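Local coordinates for capsid protein (Penaeus vannamei nodavirus, PDB 5YL0) that probably forms the protruding spike domain of the nodavirus shell, an all-beta module that pairs with a second copy on the outside of the capsid, at residues I17-S22 and V99-A104. Numbering follows the deposited sequence.
Sequences IKPEVS and VVLTTA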
# COMPACT_ATOMS: atom_id res chain seq x y z
N ILE B 17 -5.79 13.09 5.89
CA ILE B 17 -6.19 14.49 5.86
C ILE B 17 -5.48 15.17 4.71
O ILE B 17 -4.50 14.67 4.09
CB ILE B 17 -5.92 15.22 7.16
CG1 ILE B 17 -4.47 15.23 7.54
CG2 ILE B 17 -6.88 14.71 8.26
CD1 ILE B 17 -4.11 16.10 8.73
N LYS B 18 -6.01 16.36 4.37
CA LYS B 18 -5.49 17.26 3.31
C LYS B 18 -5.02 18.52 4.01
O LYS B 18 -5.82 19.43 4.33
CB LYS B 18 -6.59 17.55 2.31
CG LYS B 18 -7.25 16.31 1.80
CD LYS B 18 -8.20 16.55 0.68
CE LYS B 18 -8.64 15.20 0.05
NZ LYS B 18 -9.76 14.59 0.75
N PRO B 19 -3.74 18.62 4.38
CA PRO B 19 -3.20 19.78 5.09
C PRO B 19 -3.40 21.06 4.31
O PRO B 19 -3.47 21.07 3.06
CB PRO B 19 -1.73 19.42 5.28
CG PRO B 19 -1.68 17.92 5.28
CD PRO B 19 -2.70 17.54 4.26
N GLU B 20 -3.47 22.16 5.05
CA GLU B 20 -3.78 23.46 4.46
C GLU B 20 -2.57 24.16 3.87
O GLU B 20 -2.75 25.02 3.00
CB GLU B 20 -4.37 24.40 5.55
CG GLU B 20 -5.68 23.89 6.09
CD GLU B 20 -6.54 24.84 6.92
OE1 GLU B 20 -6.95 25.93 6.40
OE2 GLU B 20 -7.01 24.38 8.02
N VAL B 21 -1.41 23.94 4.45
CA VAL B 21 -0.20 24.74 4.16
C VAL B 21 0.92 23.83 3.67
O VAL B 21 1.26 22.85 4.34
CB VAL B 21 0.25 25.55 5.38
CG1 VAL B 21 1.57 26.29 5.12
CG2 VAL B 21 -0.88 26.54 5.76
N SER B 22 1.55 24.19 2.55
CA SER B 22 2.64 23.36 1.98
C SER B 22 3.71 23.17 2.95
O SER B 22 4.25 24.18 3.54
CB SER B 22 3.15 24.03 0.68
OG SER B 22 2.20 24.14 -0.26
N VAL B 99 0.91 14.58 9.44
CA VAL B 99 0.77 14.37 7.95
C VAL B 99 1.22 15.64 7.27
O VAL B 99 0.79 16.77 7.67
CB VAL B 99 -0.72 14.13 7.65
CG1 VAL B 99 -0.82 13.92 6.10
CG2 VAL B 99 -1.23 12.89 8.36
N VAL B 100 2.10 15.53 6.30
CA VAL B 100 2.66 16.69 5.59
C VAL B 100 2.49 16.48 4.09
O VAL B 100 2.84 15.37 3.56
CB VAL B 100 4.17 16.81 5.84
CG1 VAL B 100 4.76 17.95 5.03
CG2 VAL B 100 4.66 16.88 7.27
N LEU B 101 1.95 17.50 3.45
CA LEU B 101 1.87 17.52 1.97
C LEU B 101 2.87 18.50 1.49
O LEU B 101 2.85 19.71 1.96
CB LEU B 101 0.49 18.07 1.55
CG LEU B 101 -0.59 17.10 1.10
CD1 LEU B 101 -1.79 17.99 0.69
CD2 LEU B 101 -0.10 16.30 -0.11
N THR B 102 3.76 18.16 0.60
CA THR B 102 4.75 19.08 0.13
C THR B 102 4.18 20.26 -0.60
O THR B 102 4.69 21.42 -0.37
CB THR B 102 5.75 18.33 -0.71
OG1 THR B 102 6.29 17.27 0.05
CG2 THR B 102 6.91 19.25 -1.23
N THR B 103 3.19 20.11 -1.35
CA THR B 103 2.45 21.16 -2.04
C THR B 103 0.99 20.98 -1.66
O THR B 103 0.32 20.00 -2.09
CB THR B 103 2.67 21.04 -3.57
OG1 THR B 103 4.07 21.19 -3.87
CG2 THR B 103 1.91 22.07 -4.37
N ALA B 104 0.45 21.92 -0.89
CA ALA B 104 -0.88 21.74 -0.30
C ALA B 104 -2.02 21.97 -1.21
O ALA B 104 -3.14 21.55 -0.90
CB ALA B 104 -1.05 22.58 0.97
O HOH W 1 1.41 19.94 4.78
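P19 lies over the end of strand 95-101, its ring set between V99 and L101, whose CB atoms both point toward the 17-22 loop. Followed around the ring, CB stands 3.2 Å from a buried-side water, and CG rests 3.6 Å from the carbonyl O of V99, with V99 CG1 a little farther off. CD then meets the isobutyl group of L101, 3.7 Å from CD1 and almost as near CG, the two side chains crossing at about a right angle. Two residues earlier, I17 reaches V99 through CG1, 3.9 Å from V99 CB; with chi1 at 60° this branch sits between the backbone N and the carbonyl carbon, which carries CG1 and CD1 across the valine.

Beyond the proline the contact becomes polar. The same water bridges the two segments, accepting from L101 N at 2.8 Å and lying 2.9 Å from V21 O, to which it probably donates. The methyl of A104 fits against the loop backbone, its CB 3.5 Å from P19 O. S22 closes this end: its hydroxyl OG accepts a nearly straight hydrogen bond from A104 N (2.9 Å, 168°), tying the loop to the turn that follows the strand. Nearby, E20 N bonds to E26 and L101 pairs through its backbone with G23, where the chain returns toward edge strand 26-30. The topology is that of an eight-stranded jelly roll: the 17-22 loop joins the first strand (B) of one four-stranded half to the second (C) of the other, packing where the seventh (H) ends and the chain leaves for the eighth (I).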